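PDB 3D01: endoribonuclease L-PSP/chorismate mutase-like domain-containing protein from Agrobacterium tumefaciens, which is of unknown function but has the YjgF/chorismate mutase-like fold, whose family includes putative endoribonucleases, and assembles as a trimer. Local coordinates for residues V47-V60 and A76-V88. Residues are numbered along the deposited sequence; the frame is centred on the assembly and turned at random.
Sequences VSGQLPMESGKIAV and AAELCAVNILAQV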
# COMPACT_ATOMS: atom_id res chain seq x y z
N VAL I 47 -1.43 10.73 0.45
CA VAL I 47 -2.82 11.09 0.55
C VAL I 47 -3.56 9.86 1.04
O VAL I 47 -3.38 8.75 0.50
CB VAL I 47 -3.41 11.55 -0.81
CG1 VAL I 47 -4.88 11.95 -0.65
CG2 VAL I 47 -2.57 12.69 -1.42
N SER I 48 -4.40 10.06 2.05
CA SER I 48 -5.24 8.99 2.64
C SER I 48 -6.24 8.46 1.61
O SER I 48 -6.59 9.16 0.66
CB SER I 48 -6.00 9.53 3.82
OG SER I 48 -5.13 9.77 4.91
N GLY I 49 -6.73 7.24 1.83
CA GLY I 49 -7.72 6.66 0.94
C GLY I 49 -8.95 7.53 0.84
O GLY I 49 -9.55 7.90 1.85
N GLN I 50 -9.32 7.84 -0.40
CA GLN I 50 -10.45 8.70 -0.70
C GLN I 50 -11.54 7.82 -1.26
O GLN I 50 -11.26 6.87 -2.03
CB GLN I 50 -10.05 9.76 -1.73
CG GLN I 50 -8.93 10.71 -1.29
CD GLN I 50 -9.21 11.40 0.02
OE1 GLN I 50 -8.43 11.28 0.97
NE2 GLN I 50 -10.30 12.15 0.07
N LEU I 51 -12.76 8.20 -0.93
CA LEU I 51 -13.98 7.51 -1.30
C LEU I 51 -14.66 8.32 -2.38
O LEU I 51 -14.25 9.46 -2.64
CB LEU I 51 -14.86 7.37 -0.06
CG LEU I 51 -14.20 6.74 1.18
CD1 LEU I 51 -15.18 6.68 2.38
CD2 LEU I 51 -13.65 5.34 0.84
N PRO I 52 -15.68 7.75 -3.04
CA PRO I 52 -16.31 8.47 -4.16
C PRO I 52 -17.32 9.53 -3.71
O PRO I 52 -18.52 9.36 -3.93
CB PRO I 52 -16.95 7.35 -5.01
CG PRO I 52 -17.07 6.20 -4.09
CD PRO I 52 -16.16 6.37 -2.91
N MSE I 53 -16.81 10.58 -3.07
CA MSE I 53 -17.61 11.65 -2.46
C MSE I 53 -18.00 12.67 -3.50
O MSE I 53 -17.15 13.20 -4.22
CB MSE I 53 -16.80 12.40 -1.40
CG MSE I 53 -16.19 11.58 -0.32
SE MSE I 53 -17.61 10.61 0.57
CE MSE I 53 -18.65 12.15 1.15
N GLU I 54 -19.30 12.98 -3.56
CA GLU I 54 -19.84 13.99 -4.44
C GLU I 54 -20.95 14.67 -3.62
O GLU I 54 -21.82 13.98 -3.10
CB GLU I 54 -20.42 13.36 -5.72
CG GLU I 54 -20.66 14.38 -6.83
CD GLU I 54 -21.02 13.76 -8.18
OE1 GLU I 54 -21.74 12.73 -8.21
OE2 GLU I 54 -20.63 14.34 -9.22
N SER I 55 -20.87 15.99 -3.45
CA SER I 55 -21.83 16.74 -2.62
C SER I 55 -21.95 16.21 -1.22
O SER I 55 -23.03 16.13 -0.65
CB SER I 55 -23.21 16.72 -3.27
OG SER I 55 -23.11 17.16 -4.60
N GLY I 56 -20.82 15.83 -0.66
CA GLY I 56 -20.79 15.33 0.68
C GLY I 56 -21.46 13.98 0.87
O GLY I 56 -21.77 13.62 1.99
N LYS I 57 -21.69 13.24 -0.21
CA LYS I 57 -22.32 11.93 -0.11
C LYS I 57 -21.47 10.91 -0.83
O LYS I 57 -20.81 11.25 -1.80
CB LYS I 57 -23.70 11.94 -0.78
CG LYS I 57 -24.73 12.90 -0.15
CD LYS I 57 -25.97 12.90 -1.00
CE LYS I 57 -26.93 14.04 -0.70
NZ LYS I 57 -26.59 15.24 -1.53
N ILE I 58 -21.52 9.66 -0.39
CA ILE I 58 -20.82 8.57 -1.08
C ILE I 58 -21.68 8.24 -2.28
O ILE I 58 -22.74 7.63 -2.14
CB ILE I 58 -20.66 7.31 -0.22
CG1 ILE I 58 -19.94 7.60 1.10
CG2 ILE I 58 -19.96 6.21 -1.04
CD1 ILE I 58 -18.47 7.70 1.00
N ALA I 59 -21.22 8.61 -3.47
CA ALA I 59 -22.01 8.55 -4.69
C ALA I 59 -22.24 7.17 -5.27
O ALA I 59 -23.22 6.96 -5.96
CB ALA I 59 -21.38 9.44 -5.77
N VAL I 60 -21.33 6.23 -5.00
CA VAL I 60 -21.42 4.89 -5.59
C VAL I 60 -21.07 3.87 -4.49
O VAL I 60 -20.00 3.91 -3.91
CB VAL I 60 -20.48 4.70 -6.79
CG1 VAL I 60 -20.70 3.30 -7.47
CG2 VAL I 60 -20.62 5.85 -7.81
N ALA I 76 -17.18 6.01 -9.93
CA ALA I 76 -16.66 5.98 -8.57
C ALA I 76 -15.15 6.27 -8.50
O ALA I 76 -14.71 7.08 -7.69
CB ALA I 76 -16.98 4.64 -7.86
N ALA I 77 -14.37 5.60 -9.36
CA ALA I 77 -12.91 5.76 -9.37
C ALA I 77 -12.53 7.25 -9.69
O ALA I 77 -11.67 7.86 -9.06
CB ALA I 77 -12.29 4.80 -10.37
N GLU I 78 -13.24 7.80 -10.66
CA GLU I 78 -13.08 9.23 -11.07
C GLU I 78 -13.31 10.14 -9.88
O GLU I 78 -12.50 11.03 -9.62
CB GLU I 78 -14.06 9.58 -12.18
CG GLU I 78 -13.71 9.03 -13.57
CD GLU I 78 -14.81 9.22 -14.63
OE1 GLU I 78 -16.02 9.34 -14.31
OE2 GLU I 78 -14.45 9.25 -15.83
N LEU I 79 -14.40 9.89 -9.14
CA LEU I 79 -14.71 10.66 -7.93
C LEU I 79 -13.64 10.54 -6.84
O LEU I 79 -13.25 11.53 -6.21
CB LEU I 79 -16.10 10.31 -7.41
CG LEU I 79 -17.31 10.85 -8.20
CD1 LEU I 79 -18.58 10.28 -7.60
CD2 LEU I 79 -17.34 12.40 -8.29
N CYS I 80 -13.15 9.32 -6.61
CA CYS I 80 -12.03 9.10 -5.71
C CYS I 80 -10.86 9.97 -6.14
O CYS I 80 -10.24 10.63 -5.31
CB CYS I 80 -11.62 7.62 -5.70
SG CYS I 80 -12.83 6.53 -4.95
N ALA I 81 -10.55 9.94 -7.43
CA ALA I 81 -9.45 10.73 -8.02
C ALA I 81 -9.66 12.22 -7.83
O ALA I 81 -8.71 12.93 -7.54
CB ALA I 81 -9.29 10.40 -9.50
N VAL I 82 -10.87 12.70 -7.99
CA VAL I 82 -11.17 14.15 -7.78
C VAL I 82 -10.95 14.53 -6.30
O VAL I 82 -10.39 15.57 -5.95
CB VAL I 82 -12.61 14.51 -8.26
CG1 VAL I 82 -13.08 15.92 -7.76
CG2 VAL I 82 -12.75 14.37 -9.80
N ASN I 83 -11.35 13.64 -5.40
CA ASN I 83 -11.11 13.85 -3.99
C ASN I 83 -9.62 13.80 -3.66
O ASN I 83 -9.15 14.59 -2.85
CB ASN I 83 -11.93 12.86 -3.14
CG ASN I 83 -13.40 13.24 -3.09
OD1 ASN I 83 -14.23 12.77 -3.89
ND2 ASN I 83 -13.72 14.11 -2.19
N ILE I 84 -8.87 12.95 -4.34
CA ILE I 84 -7.41 12.94 -4.19
C ILE I 84 -6.90 14.31 -4.62
O ILE I 84 -6.16 14.94 -3.88
CB ILE I 84 -6.70 11.82 -5.00
CG1 ILE I 84 -6.93 10.45 -4.34
CG2 ILE I 84 -5.18 12.07 -5.09
CD1 ILE I 84 -6.52 9.27 -5.21
N LEU I 85 -7.33 14.78 -5.78
CA LEU I 85 -6.87 16.10 -6.29
C LEU I 85 -7.23 17.26 -5.33
O LEU I 85 -6.43 18.20 -5.14
CB LEU I 85 -7.39 16.33 -7.69
CG LEU I 85 -6.82 15.43 -8.78
CD1 LEU I 85 -7.52 15.71 -10.15
CD2 LEU I 85 -5.30 15.62 -8.87
N ALA I 86 -8.42 17.19 -4.73
CA ALA I 86 -8.82 18.18 -3.73
C ALA I 86 -7.88 18.18 -2.52
O ALA I 86 -7.52 19.23 -2.03
CB ALA I 86 -10.28 17.97 -3.30
N GLN I 87 -7.44 17.01 -2.05
CA GLN I 87 -6.51 16.97 -0.92
C GLN I 87 -5.13 17.47 -1.30
O GLN I 87 -4.47 18.15 -0.53
CB GLN I 87 -6.38 15.53 -0.39
CG GLN I 87 -7.70 14.96 0.13
CD GLN I 87 -8.30 15.68 1.32
OE1 GLN I 87 -7.67 16.52 1.98
NE2 GLN I 87 -9.54 15.34 1.62
N VAL I 88 -4.69 17.13 -2.51
CA VAL I 88 -3.40 17.58 -2.98
C VAL I 88 -3.43 19.11 -3.11
O VAL I 88 -2.47 19.76 -2.73
CB VAL I 88 -3.02 16.97 -4.33
CG1 VAL I 88 -1.69 17.53 -4.79
CG2 VAL I 88 -2.96 15.41 -4.25
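Leu79 packs its isobutyl group against the two arms of the hairpin in 47-60, touching Pro52 and Glu54 on one and Ala59 on the other, an instance of how a helix laid on a sheet can also meet the chain beside a type I' turn. Its CD1 meets Ala59 CB at 3.4 Å, tighter than usual for two carbons, while CD2 lies 3.9 Å from Glu54 CD. The Glu54 side chain, extended beyond CG, crosses the leucine at about a right angle, so its aliphatic part and carboxylate carbon line one wall of the leucine's site. Pro52, the centre of an inverse gamma turn, brings the chain closest to the helix: its CB rests 3.9 Å from both Leu79 CB and Ala76 CB. Val60 CB lies 3.7 Å from Ala76 CB. One turn along, Cys80 SG faces the carbonyl of the strand, 3.3 Å from Gln50 O.

Met53 crosses Asn83 at about a right angle, its CB 3.9 Å from Asn83 CG, and its selenium end leads away from the helix. Gln50 folds back at chi2 (-54°), laying CG against Ile84 CG1 at 3.7 Å and bringing its amide beside Asn83 and Gln87. The Gln50 and Asn83 amide planes are 27° apart, whereas those of Gln50 and Gln87 are turned 54°. Val47 ends the row, one methyl over the Gln87 chain and CG2 on Val88 CG2.

Strand 47-50 runs nearly antiparallel to the helix, and strand 155-163 lies beside it, Ile157 touching both Cys80 and Ile84. Helix 118-133 packs on another face of helix 70-91 through Ala81. This is the helix-on-sheet layer of the YjgF-like fold. Chemically, aliphatic contacts carry both ends; between them, buried Gln50, Cys80 and Asn83 contribute dependably through van der Waals packing of their carbon parts.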